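Local coordinates for PbSGBP-B lipoprotein (Prevotella bryantii B14, PDB 6D2Y) that probably binds polysaccharide as a surface glycan-binding lipoprotein of a polysaccharide utilization locus, and carries a bound magnesium ion, at residues G221-F226 and D452-V457; T228-T233 and S295-C300; S312-M317 and W392-I397. All blocks are in the same frame, centred on the assembly; numbering follows the deposited sequence.

Interaction 1. Residues G221-F226 and D452-V457; sequences GMLFDF and DNIRVV. With MG (magnesium ion), chain B.
Gly221 to Phe224 run antiparallel to the strand through Ile454, Arg455 and Val456, the two short strands inclined at 142°, and the pairing is interrupted by bulges. Ile454 O receives two backbone donors in its carbonyl plane, Leu223 N at 2.9 Å and Phe224 N at 3.0 Å, which is a classic beta bulge. In return Ile454 N gives a bond of 2.8 Å to Phe224 O; Asn453 and Ile454 both face Phe224 here, a G1 bulge. Val456 N bonds to Gly221 O at the other end.

Among the side chains, Ile454 packs against both phenylalanines from one side. Its CG1 stands anti to the carbonyl carbon (chi1 -52°) and the chain then runs on extended, so that CD1 meets Phe224 CB at 3.9 Å and Phe226 CZ at 4.0 Å. Phe224 CB also sits over one face of the Phe226 ring, near its rim. Leu223 sends CD1 along the backbone of Arg455, while the bent selenomethionine chain of Met222 folds back toward Asn453.

The carboxylate of Asp452 reaches the rim of Phe226, where OD2 lies in the ring plane 3.4 Å from CD2. Both carboxylate oxygens of Asp452 bind the magnesium ion, OD1 at 2.4 Å, and from the facing segment Asp225 O binds the same ion at 2.4 Å. Asp225 O and Asp452 OD2 are adjacent ligands of the one cation, which accounts for their closeness without a hydrogen bond. A metal-bound water donates to Asn453 OD1, a second-shell hold on the site. Asp227, Ser255 and Asn257 complete the coordination, so this bulged antiparallel pair brings a backbone carbonyl and a bidentate aspartate together at the magnesium site of the glycan-binding domain.

Interaction 2. Residues T228-T233 and S295-C300; sequences TPNSVT and SHPRLC
Thr233 lays both of its branches against the ring of Pro297: OG1 comes within 3.3 Å of Pro297 CD, and the methyl CG2 is 3.7 Å from Pro297 CG. The two side chains meet at a slant, and both branches lie on the same face of the ring, OG1 nearer CD and CG2 over CB, CG and CD. The threonine is turned for this by a chi1 of 64°, which sets OG1 between the backbone N and the carbonyl carbon and leaves CG2 beside the backbone N.

Asn230 and the proline point toward each other, the amide oxygen OD1 standing 3.8 Å from Pro297 CG at the rim of the ring. No hydrogen bond crosses between the segments, so the meeting is one of shape: a proline ring set against a compact turn. That turn is held firmly from within. Asn230 OD1 accepts from Val232 N at 2.8 Å and from Thr233 N at 2.9 Å, an Asx turn extended into an Asx motif, and both donors come from the same face of the amide. The other end of the amide gives Asn230 ND2 to Thr233 OG1 at 2.7 Å, almost within the amide plane and nearly straight at 170°. Three bonds thus fix the rotation of the asparagine and the position of the threonine hydroxyl that touches Pro297.

Glu235, just beyond the turn, joins the two sides: its carboxylate bonds to Thr233 OG1, Ser295 OG and His296 N, while its backbone O takes a bond from Asn230 ND2. The turn belongs to the loop between strands 222-224 and 246-248, and Pro297 stands shortly before the short, weakly bonded helical turn 299-302. Pro297 O is also bonded to Tyr282 OH, and Leu299 packs on the same tyrosine, at the end of strand 279-282.

Interaction 3. Residues S312-M317 and W392-I397; sequences SLKFEM and WVTVTI
Ser312 touches Thr396 through CB, 3.8 Å from its methyl CG2; the pairing begins at Leu313. Leu313 and Ile397 exchange two backbone hydrogen bonds, as Phe315 does with Val395 and Met317 with Val393, in a regular antiparallel register. Lys314 runs extended beside Thr396, CE 3.1 Å from Thr396 OG1, and carries its amine on to a salt bridge with Glu141. Phe315 turns the other way: with chi1 62° its ring swings across to Val395, whose CB lies over one face at 3.9 Å from the centroid, a CH-pi contact. Glu316 bends at chi2 (75°) and brings OE2 to Thr394 OG1, which donates to its anti lone pair at 2.5 Å. The other oxygen, OE1, bonds to Arg455 and Asn453. Met317, a selenomethionine, stretches out so that SE passes 4.1 Å from Val395 CG2. Beside it, Trp392 sets its six-membered ring edge-on to the backbone, CZ3 3.6 Å from Glu316 O.

Strand 311-318 thus lies between strands 393-398 and 449-458, and the face with Leu313, Met317, Val395 and Ile397 packs on strands 330-335 and 372-374 of the other sheet.

Going from the N terminus, the first segment met is 221-226, and interaction 1 closes the widest loop here, joining this early segment to the last strand, 449-458, more than 220 residues on. The other two contacts nest inside that loop, one after the other: interaction 2 closes a span of about 60 residues before interaction 3 opens one of about 75. Interactions 1 and 3 share a sheet, since 452-457 also bonds to 312-317 through Arg455 and Val457, giving the order 222-224, 449-458, 311-318, 393-398. Interaction 2 touches interaction 1 where Leu299 packs on Phe224 and Leu223, but does not touch interaction 3.

Interaction 1. Residues G221-F226 and D452-V457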
ATOM      1  N   GLY A 221      -5.868  14.568   2.504  1.00 58.15           N
ATOM      2  CA  GLY A 221      -5.763  14.767   1.070  1.00 54.20           C
ATOM      3  C   GLY A 221      -7.038  14.449   0.334  1.00 51.64           C
ATOM      4  O   GLY A 221      -6.999  14.059  -0.837  1.00 52.44           O
HETATM    5  N   MSE A 222      -8.169  14.588   1.010  1.00 50.37           N
HETATM    6  CA  MSE A 222      -9.488  14.281   0.476  1.00 50.37           C
HETATM    7  C   MSE A 222      -9.854  15.102  -0.785  1.00 55.96           C
HETATM    8  O   MSE A 222      -9.837  16.331  -0.759  1.00 55.51           O
HETATM    9  CB  MSE A 222     -10.530  14.484   1.587  1.00 48.61           C
HETATM   10  CG  MSE A 222     -11.846  13.906   1.190  1.00 61.85           C
HETATM   11 SE   MSE A 222     -11.786  11.969   1.339  0.74 73.34          SE
HETATM   12  CE  MSE A 222     -12.094  11.655  -0.511  1.00 33.63           C
ATOM     13  N   LEU A 223     -10.157  14.422  -1.894  1.00 53.85           N
ATOM     14  CA  LEU A 223     -10.536  15.090  -3.137  1.00 52.68           C
ATOM     15  C   LEU A 223     -11.999  14.890  -3.505  1.00 51.97           C
ATOM     16  O   LEU A 223     -12.696  15.862  -3.822  1.00 52.66           O
ATOM     17  CB  LEU A 223      -9.650  14.621  -4.302  1.00 53.91           C
ATOM     18  CG  LEU A 223      -8.136  14.654  -4.071  1.00 50.54           C
ATOM     19  CD1 LEU A 223      -7.461  13.483  -4.758  1.00 51.67           C
ATOM     20  CD2 LEU A 223      -7.555  15.968  -4.557  1.00 47.27           C
ATOM     21  N   PHE A 224     -12.489  13.649  -3.483  1.00 47.94           N
ATOM     22  CA  PHE A 224     -13.892  13.353  -3.783  1.00 45.56           C
ATOM     23  C   PHE A 224     -14.392  12.334  -2.764  1.00 41.73           C
ATOM     24  O   PHE A 224     -14.064  11.150  -2.861  1.00 44.57           O
ATOM     25  CB  PHE A 224     -14.073  12.807  -5.195  1.00 43.29           C
ATOM     26  CG  PHE A 224     -13.479  13.661  -6.276  1.00 44.80           C
ATOM     27  CD1 PHE A 224     -12.159  13.502  -6.658  1.00 44.63           C
ATOM     28  CD2 PHE A 224     -14.257  14.590  -6.943  1.00 49.64           C
ATOM     29  CE1 PHE A 224     -11.616  14.276  -7.666  1.00 50.59           C
ATOM     30  CE2 PHE A 224     -13.723  15.365  -7.953  1.00 47.90           C
ATOM     31  CZ  PHE A 224     -12.402  15.208  -8.315  1.00 51.41           C
ATOM     32  N   ASP A 225     -15.180  12.788  -1.793  1.00 38.08           N
ATOM     33  CA  ASP A 225     -16.026  11.889  -1.018  1.00 43.44           C
ATOM     34  C   ASP A 225     -17.487  12.008  -1.424  1.00 47.48           C
ATOM     35  O   ASP A 225     -18.328  11.264  -0.911  1.00 49.10           O
ATOM     36  CB  ASP A 225     -15.858  12.144   0.487  1.00 41.10           C
ATOM     37  CG  ASP A 225     -16.536  13.420   0.954  1.00 50.47           C
ATOM     38  OD1 ASP A 225     -16.795  14.314   0.122  1.00 45.69           O
ATOM     39  OD2 ASP A 225     -16.791  13.537   2.171  1.00 51.84           O
ATOM     40  N   PHE A 226     -17.793  12.938  -2.333  1.00 40.57           N
ATOM     41  CA  PHE A 226     -19.110  13.129  -2.937  1.00 39.09           C
ATOM     42  C   PHE A 226     -20.170  13.524  -1.920  1.00 36.75           C
ATOM     43  O   PHE A 226     -21.367  13.414  -2.196  1.00 42.27           O
ATOM     44  CB  PHE A 226     -19.543  11.884  -3.718  1.00 41.41           C
ATOM     45  CG  PHE A 226     -18.542  11.455  -4.751  1.00 41.91           C
ATOM     46  CD1 PHE A 226     -18.434  12.137  -5.949  1.00 40.79           C
ATOM     47  CD2 PHE A 226     -17.690  10.388  -4.515  1.00 44.00           C
ATOM     48  CE1 PHE A 226     -17.507  11.757  -6.899  1.00 36.44           C
ATOM     49  CE2 PHE A 226     -16.759  10.004  -5.463  1.00 40.51           C
ATOM     50  CZ  PHE A 226     -16.667  10.695  -6.655  1.00 45.05           C
ATOM     51  N   ASP A 452     -15.639   5.619  -3.930  1.00 39.27           N
ATOM     52  CA  ASP A 452     -15.824   6.728  -3.012  1.00 43.55           C
ATOM     53  C   ASP A 452     -14.497   6.994  -2.311  1.00 41.34           C
ATOM     54  O   ASP A 452     -13.607   6.141  -2.282  1.00 43.98           O
ATOM     55  CB  ASP A 452     -16.963   6.435  -2.018  1.00 53.13           C
ATOM     56  CG  ASP A 452     -17.247   7.599  -1.090  1.00 56.79           C
ATOM     57  OD1 ASP A 452     -17.520   7.361   0.106  1.00 58.15           O
ATOM     58  OD2 ASP A 452     -17.185   8.754  -1.556  1.00 49.84           O
ATOM     59  N   ASN A 453     -14.358   8.208  -1.785  1.00 50.39           N
ATOM     60  CA  ASN A 453     -13.197   8.596  -0.988  1.00 51.77           C
ATOM     61  C   ASN A 453     -11.903   8.603  -1.809  1.00 44.92           C
ATOM     62  O   ASN A 453     -10.871   8.075  -1.389  1.00 49.00           O
ATOM     63  CB  ASN A 453     -13.061   7.725   0.259  1.00 51.71           C
ATOM     64  CG  ASN A 453     -14.307   7.765   1.136  1.00 50.09           C
ATOM     65  OD1 ASN A 453     -14.949   8.810   1.278  1.00 47.98           O
ATOM     66  ND2 ASN A 453     -14.639   6.637   1.748  1.00 43.12           N
ATOM     67  N   ILE A 454     -11.955   9.255  -2.967  1.00 40.17           N
ATOM     68  CA  ILE A 454     -10.753   9.497  -3.757  1.00 44.89           C
ATOM     69  C   ILE A 454      -9.906  10.541  -3.041  1.00 40.42           C
ATOM     70  O   ILE A 454     -10.341  11.679  -2.840  1.00 45.63           O
ATOM     71  CB  ILE A 454     -11.116   9.955  -5.176  1.00 43.01           C
ATOM     72  CG1 ILE A 454     -12.110   8.987  -5.823  1.00 39.09           C
ATOM     73  CG2 ILE A 454      -9.860  10.100  -6.025  1.00 44.44           C
ATOM     74  CD1 ILE A 454     -12.803   9.561  -7.044  1.00 34.56           C
ATOM     75  N   ARG A 455      -8.686  10.162  -2.661  1.00 40.97           N
ATOM     76  CA  ARG A 455      -7.818  11.032  -1.878  1.00 44.82           C
ATOM     77  C   ARG A 455      -6.367  10.789  -2.270  1.00 47.01           C
ATOM     78  O   ARG A 455      -6.030   9.785  -2.904  1.00 49.84           O
ATOM     79  CB  ARG A 455      -8.006  10.798  -0.372  1.00 45.05           C
ATOM     80  CG  ARG A 455      -7.729   9.362   0.069  1.00 51.27           C
ATOM     81  CD  ARG A 455      -8.139   9.123   1.516  1.00 52.66           C
ATOM     82  NE  ARG A 455      -7.863   7.757   1.958  1.00 53.85           N
ATOM     83  CZ  ARG A 455      -8.727   6.749   1.869  1.00 50.85           C
ATOM     84  NH1 ARG A 455      -9.930   6.943   1.347  1.00 44.32           N
ATOM     85  NH2 ARG A 455      -8.389   5.542   2.298  1.00 55.03           N
ATOM     86  N   VAL A 456      -5.498  11.724  -1.885  1.00 45.93           N
ATOM     87  CA  VAL A 456      -4.055  11.577  -2.046  1.00 48.24           C
ATOM     88  C   VAL A 456      -3.407  11.667  -0.671  1.00 48.18           C
ATOM     89  O   VAL A 456      -3.679  12.601   0.094  1.00 46.00           O
ATOM     90  CB  VAL A 456      -3.463  12.614  -3.024  1.00 54.22           C
ATOM     91  CG1 VAL A 456      -3.743  14.040  -2.571  1.00 56.73           C
ATOM     92  CG2 VAL A 456      -1.965  12.387  -3.186  1.00 58.34           C
ATOM     93  N   VAL A 457      -2.554  10.693  -0.361  1.00 50.18           N
ATOM     94  CA  VAL A 457      -2.082  10.477   1.008  1.00 53.54           C
ATOM     95  C   VAL A 457      -0.603  10.162   0.983  1.00 53.18           C
ATOM     96  O   VAL A 457      -0.082   9.581   0.014  1.00 55.84           O
ATOM     97  CB  VAL A 457      -2.858   9.323   1.687  1.00 60.57           C
ATOM     98  CG1 VAL A 457      -2.473   7.977   1.086  1.00 63.08           C
ATOM     99  CG2 VAL A 457      -2.704   9.320   3.202  1.00 69.79           C
TER
HETATM  100 MG    MG B 501     -19.055   9.207   0.120  1.00 26.21          MG
HETATM  101  O   HOH W   1     -17.677   9.420   1.575  1.00 35.06           O

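Interaction 2. Residues T228-T233 and S295-C300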
ATOM      1  N   THR A 228     -19.029  15.946   1.185  1.00 36.88           N
ATOM      2  CA  THR A 228     -18.574  17.128   1.912  1.00 38.07           C
ATOM      3  C   THR A 228     -18.137  18.217   0.937  1.00 48.23           C
ATOM      4  O   THR A 228     -17.393  17.928  -0.009  1.00 49.19           O
ATOM      5  CB  THR A 228     -17.415  16.776   2.837  1.00 44.96           C
ATOM      6  OG1 THR A 228     -17.638  15.482   3.413  1.00 52.68           O
ATOM      7  CG2 THR A 228     -17.281  17.808   3.950  1.00 43.67           C
ATOM      8  N   PRO A 229     -18.570  19.462   1.128  1.00 50.83           N
ATOM      9  CA  PRO A 229     -18.123  20.538   0.236  1.00 43.45           C
ATOM     10  C   PRO A 229     -16.641  20.825   0.419  1.00 43.58           C
ATOM     11  O   PRO A 229     -16.132  20.875   1.541  1.00 46.45           O
ATOM     12  CB  PRO A 229     -18.984  21.734   0.661  1.00 42.60           C
ATOM     13  CG  PRO A 229     -19.373  21.435   2.068  1.00 54.21           C
ATOM     14  CD  PRO A 229     -19.527  19.942   2.140  1.00 52.19           C
ATOM     15  N   ASN A 230     -15.948  21.013  -0.702  1.00 44.08           N
ATOM     16  CA  ASN A 230     -14.517  21.260  -0.659  1.00 47.91           C
ATOM     17  C   ASN A 230     -14.220  22.588   0.035  1.00 53.54           C
ATOM     18  O   ASN A 230     -15.062  23.487   0.113  1.00 56.16           O
ATOM     19  CB  ASN A 230     -13.924  21.244  -2.070  1.00 50.27           C
ATOM     20  CG  ASN A 230     -14.061  22.578  -2.778  1.00 55.82           C
ATOM     21  OD1 ASN A 230     -13.209  23.457  -2.641  1.00 58.07           O
ATOM     22  ND2 ASN A 230     -15.134  22.733  -3.548  1.00 54.22           N
ATOM     23  N   SER A 231     -12.994  22.699   0.544  1.00 55.58           N
ATOM     24  CA  SER A 231     -12.624  23.801   1.422  1.00 61.55           C
ATOM     25  C   SER A 231     -12.413  25.120   0.692  1.00 70.29           C
ATOM     26  O   SER A 231     -12.405  26.171   1.341  1.00 79.78           O
ATOM     27  CB  SER A 231     -11.352  23.441   2.193  1.00 64.00           C
ATOM     28  OG  SER A 231     -10.601  24.601   2.506  1.00 80.91           O
ATOM     29  N   VAL A 232     -12.243  25.101  -0.623  1.00 65.91           N
ATOM     30  CA  VAL A 232     -11.875  26.298  -1.374  1.00 69.89           C
ATOM     31  C   VAL A 232     -13.096  26.987  -1.970  1.00 65.88           C
ATOM     32  O   VAL A 232     -13.324  28.172  -1.732  1.00 75.49           O
ATOM     33  CB  VAL A 232     -10.838  25.948  -2.464  1.00 69.95           C
ATOM     34  CG1 VAL A 232     -10.407  27.198  -3.207  1.00 72.57           C
ATOM     35  CG2 VAL A 232      -9.631  25.263  -1.835  1.00 69.15           C
ATOM     36  N   THR A 233     -13.908  26.262  -2.739  1.00 59.77           N
ATOM     37  CA  THR A 233     -15.059  26.854  -3.409  1.00 61.18           C
ATOM     38  C   THR A 233     -16.388  26.491  -2.767  1.00 59.36           C
ATOM     39  O   THR A 233     -17.435  26.885  -3.290  1.00 53.92           O
ATOM     40  CB  THR A 233     -15.077  26.449  -4.889  1.00 59.10           C
ATOM     41  OG1 THR A 233     -15.241  25.028  -5.003  1.00 51.95           O
ATOM     42  CG2 THR A 233     -13.780  26.863  -5.568  1.00 57.82           C
ATOM     43  N   SER A 295     -15.499  28.325  -9.400  1.00 59.35           N
ATOM     44  CA  SER A 295     -16.299  27.111  -9.444  1.00 54.79           C
ATOM     45  C   SER A 295     -15.461  26.010 -10.077  1.00 49.16           C
ATOM     46  O   SER A 295     -14.769  26.245 -11.073  1.00 44.48           O
ATOM     47  CB  SER A 295     -17.595  27.323 -10.236  1.00 56.63           C
ATOM     48  OG  SER A 295     -18.418  26.171 -10.183  1.00 56.39           O
ATOM     49  N   HIS A 296     -15.521  24.813  -9.486  1.00 44.83           N
ATOM     50  CA  HIS A 296     -14.717  23.661  -9.884  1.00 42.67           C
ATOM     51  C   HIS A 296     -13.232  23.982  -9.769  1.00 42.73           C
ATOM     52  O   HIS A 296     -12.563  24.199 -10.787  1.00 47.91           O
ATOM     53  CB  HIS A 296     -15.054  23.217 -11.309  1.00 48.86           C
ATOM     54  CG  HIS A 296     -16.489  22.845 -11.504  1.00 53.80           C
ATOM     55  ND1 HIS A 296     -17.057  22.706 -12.753  1.00 56.27           N
ATOM     56  CD2 HIS A 296     -17.471  22.575 -10.613  1.00 54.50           C
ATOM     57  CE1 HIS A 296     -18.328  22.372 -12.622  1.00 57.26           C
ATOM     58  NE2 HIS A 296     -18.604  22.285 -11.334  1.00 56.63           N
ATOM     59  N   PRO A 297     -12.678  24.001  -8.560  1.00 41.89           N
ATOM     60  CA  PRO A 297     -11.268  24.369  -8.402  1.00 43.88           C
ATOM     61  C   PRO A 297     -10.339  23.288  -8.926  1.00 49.28           C
ATOM     62  O   PRO A 297     -10.730  22.139  -9.152  1.00 47.28           O
ATOM     63  CB  PRO A 297     -11.116  24.534  -6.888  1.00 45.73           C
ATOM     64  CG  PRO A 297     -12.129  23.586  -6.323  1.00 43.38           C
ATOM     65  CD  PRO A 297     -13.292  23.594  -7.283  1.00 41.99           C
ATOM     66  N   ARG A 298      -9.082  23.678  -9.120  1.00 46.20           N
ATOM     67  CA  ARG A 298      -8.047  22.713  -9.456  1.00 49.17           C
ATOM     68  C   ARG A 298      -7.844  21.753  -8.291  1.00 48.52           C
ATOM     69  O   ARG A 298      -7.871  22.152  -7.123  1.00 50.13           O
ATOM     70  CB  ARG A 298      -6.739  23.434  -9.793  1.00 55.16           C
ATOM     71  CG  ARG A 298      -6.739  24.090 -11.167  1.00 57.92           C
ATOM     72  CD  ARG A 298      -5.840  25.319 -11.232  1.00 57.52           C
ATOM     73  NE  ARG A 298      -4.441  25.013 -10.951  1.00 60.77           N
ATOM     74  CZ  ARG A 298      -3.742  25.560  -9.961  1.00 66.62           C
ATOM     75  NH1 ARG A 298      -4.309  26.450  -9.158  1.00 76.87           N
ATOM     76  NH2 ARG A 298      -2.474  25.224  -9.778  1.00 63.12           N
ATOM     77  N   LEU A 299      -7.649  20.473  -8.609  1.00 47.77           N
ATOM     78  CA  LEU A 299      -7.501  19.477  -7.554  1.00 51.60           C
ATOM     79  C   LEU A 299      -6.244  19.713  -6.727  1.00 55.38           C
ATOM     80  O   LEU A 299      -6.207  19.363  -5.543  1.00 58.95           O
ATOM     81  CB  LEU A 299      -7.494  18.073  -8.157  1.00 44.82           C
ATOM     82  CG  LEU A 299      -8.817  17.657  -8.800  1.00 43.05           C
ATOM     83  CD1 LEU A 299      -8.702  16.272  -9.403  1.00 41.64           C
ATOM     84  CD2 LEU A 299      -9.941  17.707  -7.776  1.00 49.82           C
ATOM     85  N   CYS A 300      -5.213  20.317  -7.322  1.00 56.90           N
ATOM     86  CA  CYS A 300      -3.994  20.612  -6.577  1.00 58.71           C
ATOM     87  C   CYS A 300      -4.194  21.721  -5.552  1.00 63.43           C
ATOM     88  O   CYS A 300      -3.344  21.895  -4.672  1.00 67.96           O
ATOM     89  CB  CYS A 300      -2.869  20.992  -7.538  1.00 58.93           C
ATOM     90  SG  CYS A 300      -3.287  22.332  -8.671  1.00 65.32           S
TER

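Interaction 3. Residues S312-M317 and W392-I397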
ATOM      1  N   SER A 312       0.467   8.829  -2.561  1.00 56.43           N
ATOM      2  CA  SER A 312      -0.301   7.818  -3.268  1.00 59.91           C
ATOM      3  C   SER A 312      -1.746   8.267  -3.402  1.00 59.39           C
ATOM      4  O   SER A 312      -2.284   8.954  -2.530  1.00 61.25           O
ATOM      5  CB  SER A 312      -0.252   6.462  -2.547  1.00 58.42           C
ATOM      6  OG  SER A 312       1.071   5.965  -2.473  1.00 63.74           O
ATOM      7  N   LEU A 313      -2.370   7.867  -4.507  1.00 52.75           N
ATOM      8  CA  LEU A 313      -3.804   8.033  -4.691  1.00 47.56           C
ATOM      9  C   LEU A 313      -4.523   6.842  -4.071  1.00 55.08           C
ATOM     10  O   LEU A 313      -4.156   5.688  -4.322  1.00 57.17           O
ATOM     11  CB  LEU A 313      -4.148   8.155  -6.176  1.00 43.92           C
ATOM     12  CG  LEU A 313      -5.619   8.358  -6.541  1.00 43.06           C
ATOM     13  CD1 LEU A 313      -6.021   9.825  -6.438  1.00 37.99           C
ATOM     14  CD2 LEU A 313      -5.890   7.818  -7.935  1.00 46.03           C
ATOM     15  N   LYS A 314      -5.537   7.122  -3.252  1.00 55.40           N
ATOM     16  CA  LYS A 314      -6.296   6.087  -2.566  1.00 52.10           C
ATOM     17  C   LYS A 314      -7.785   6.336  -2.749  1.00 50.06           C
ATOM     18  O   LYS A 314      -8.223   7.475  -2.931  1.00 54.51           O
ATOM     19  CB  LYS A 314      -5.972   6.039  -1.064  1.00 52.26           C
ATOM     20  CG  LYS A 314      -4.776   5.182  -0.694  1.00 57.17           C
ATOM     21  CD  LYS A 314      -4.651   5.077   0.817  1.00 58.09           C
ATOM     22  CE  LYS A 314      -3.442   4.263   1.225  1.00 56.93           C
ATOM     23  NZ  LYS A 314      -3.228   4.303   2.696  1.00 58.65           N
ATOM     24  N   PHE A 315      -8.555   5.251  -2.695  1.00 49.06           N
ATOM     25  CA  PHE A 315     -10.008   5.302  -2.774  1.00 42.49           C
ATOM     26  C   PHE A 315     -10.559   3.953  -2.336  1.00 43.56           C
ATOM     27  O   PHE A 315      -9.862   2.936  -2.384  1.00 47.94           O
ATOM     28  CB  PHE A 315     -10.496   5.653  -4.188  1.00 38.81           C
ATOM     29  CG  PHE A 315     -10.109   4.648  -5.243  1.00 46.29           C
ATOM     30  CD1 PHE A 315      -8.912   4.771  -5.932  1.00 49.49           C
ATOM     31  CD2 PHE A 315     -10.953   3.591  -5.559  1.00 47.66           C
ATOM     32  CE1 PHE A 315      -8.558   3.853  -6.908  1.00 46.52           C
ATOM     33  CE2 PHE A 315     -10.603   2.671  -6.531  1.00 44.65           C
ATOM     34  CZ  PHE A 315      -9.405   2.804  -7.207  1.00 51.12           C
ATOM     35  N   GLU A 316     -11.816   3.960  -1.904  1.00 44.54           N
ATOM     36  CA  GLU A 316     -12.539   2.736  -1.597  1.00 46.87           C
ATOM     37  C   GLU A 316     -13.395   2.337  -2.793  1.00 43.89           C
ATOM     38  O   GLU A 316     -13.939   3.189  -3.501  1.00 45.43           O
ATOM     39  CB  GLU A 316     -13.412   2.902  -0.352  1.00 50.13           C
ATOM     40  CG  GLU A 316     -12.690   2.620   0.960  1.00 41.56           C
ATOM     41  CD  GLU A 316     -11.744   3.737   1.362  1.00 47.23           C
ATOM     42  OE1 GLU A 316     -12.136   4.915   1.254  1.00 47.60           O
ATOM     43  OE2 GLU A 316     -10.610   3.440   1.792  1.00 52.69           O
HETATM   44  N   MSE A 317     -13.510   1.032  -3.011  1.00 40.49           N
HETATM   45  CA  MSE A 317     -14.108   0.513  -4.237  1.00 44.59           C
HETATM   46  C   MSE A 317     -14.979  -0.715  -3.985  1.00 50.05           C
HETATM   47  O   MSE A 317     -14.615  -1.604  -3.212  1.00 45.55           O
HETATM   48  CB  MSE A 317     -12.997   0.184  -5.242  1.00 43.60           C
HETATM   49  CG  MSE A 317     -13.431  -0.414  -6.575  1.00 43.74           C
HETATM   50 SE   MSE A 317     -11.815  -0.898  -7.552  0.80 57.64          SE
HETATM   51  CE  MSE A 317     -12.507  -1.287  -9.310  1.00 57.72           C
ATOM     52  N   TRP A 392     -16.572  -3.156   0.389  1.00 49.10           N
ATOM     53  CA  TRP A 392     -15.723  -2.023   0.057  1.00 46.44           C
ATOM     54  C   TRP A 392     -14.284  -2.337   0.448  1.00 47.71           C
ATOM     55  O   TRP A 392     -14.018  -2.766   1.575  1.00 48.60           O
ATOM     56  CB  TRP A 392     -16.205  -0.764   0.776  1.00 45.38           C
ATOM     57  CG  TRP A 392     -17.502  -0.218   0.258  1.00 44.38           C
ATOM     58  CD1 TRP A 392     -18.756  -0.494   0.724  1.00 47.79           C
ATOM     59  CD2 TRP A 392     -17.673   0.707  -0.823  1.00 41.21           C
ATOM     60  NE1 TRP A 392     -19.694   0.203   0.002  1.00 47.43           N
ATOM     61  CE2 TRP A 392     -19.055   0.946  -0.956  1.00 44.84           C
ATOM     62  CE3 TRP A 392     -16.789   1.356  -1.691  1.00 40.65           C
ATOM     63  CZ2 TRP A 392     -19.576   1.808  -1.921  1.00 41.37           C
ATOM     64  CZ3 TRP A 392     -17.308   2.210  -2.650  1.00 41.91           C
ATOM     65  CH2 TRP A 392     -18.688   2.426  -2.757  1.00 41.83           C
ATOM     66  N   VAL A 393     -13.360  -2.130  -0.488  1.00 48.79           N
ATOM     67  CA  VAL A 393     -11.939  -2.342  -0.254  1.00 45.62           C
ATOM     68  C   VAL A 393     -11.190  -1.072  -0.633  1.00 44.86           C
ATOM     69  O   VAL A 393     -11.604  -0.324  -1.524  1.00 41.54           O
ATOM     70  CB  VAL A 393     -11.395  -3.554  -1.045  1.00 46.71           C
ATOM     71  CG1 VAL A 393     -12.069  -4.842  -0.582  1.00 40.45           C
ATOM     72  CG2 VAL A 393     -11.591  -3.350  -2.541  1.00 49.01           C
ATOM     73  N   THR A 394     -10.081  -0.825   0.062  1.00 47.03           N
ATOM     74  CA  THR A 394      -9.249   0.344  -0.194  1.00 50.11           C
ATOM     75  C   THR A 394      -8.178   0.010  -1.223  1.00 49.96           C
ATOM     76  O   THR A 394      -7.431  -0.960  -1.061  1.00 49.13           O
ATOM     77  CB  THR A 394      -8.603   0.846   1.098  1.00 53.17           C
ATOM     78  OG1 THR A 394      -9.624   1.112   2.072  1.00 48.77           O
ATOM     79  CG2 THR A 394      -7.788   2.112   0.838  1.00 55.53           C
ATOM     80  N   VAL A 395      -8.108   0.818  -2.278  1.00 53.76           N
ATOM     81  CA  VAL A 395      -7.142   0.644  -3.355  1.00 53.62           C
ATOM     82  C   VAL A 395      -6.091   1.738  -3.236  1.00 52.14           C
ATOM     83  O   VAL A 395      -6.428   2.920  -3.092  1.00 56.09           O
ATOM     84  CB  VAL A 395      -7.831   0.682  -4.729  1.00 50.37           C
ATOM     85  CG1 VAL A 395      -6.800   0.668  -5.848  1.00 41.65           C
ATOM     86  CG2 VAL A 395      -8.796  -0.485  -4.865  1.00 49.24           C
ATOM     87  N   THR A 396      -4.821   1.347  -3.297  1.00 51.57           N
ATOM     88  CA  THR A 396      -3.703   2.274  -3.195  1.00 50.25           C
ATOM     89  C   THR A 396      -2.923   2.251  -4.500  1.00 56.23           C
ATOM     90  O   THR A 396      -2.445   1.194  -4.924  1.00 63.32           O
ATOM     91  CB  THR A 396      -2.783   1.916  -2.025  1.00 55.66           C
ATOM     92  OG1 THR A 396      -3.543   1.872  -0.812  1.00 54.61           O
ATOM     93  CG2 THR A 396      -1.673   2.952  -1.890  1.00 51.27           C
ATOM     94  N   ILE A 397      -2.792   3.413  -5.129  1.00 57.21           N
ATOM     95  CA  ILE A 397      -2.012   3.547  -6.355  1.00 59.74           C
ATOM     96  C   ILE A 397      -1.021   4.689  -6.173  1.00 60.04           C
ATOM     97  O   ILE A 397      -1.410   5.865  -6.241  1.00 59.25           O
ATOM     98  CB  ILE A 397      -2.919   3.780  -7.574  1.00 59.82           C
ATOM     99  CG1 ILE A 397      -3.861   2.591  -7.760  1.00 54.17           C
ATOM    100  CG2 ILE A 397      -2.081   4.005  -8.820  1.00 63.51           C
ATOM    101  CD1 ILE A 397      -4.486   2.519  -9.125  1.00 56.68           C
TER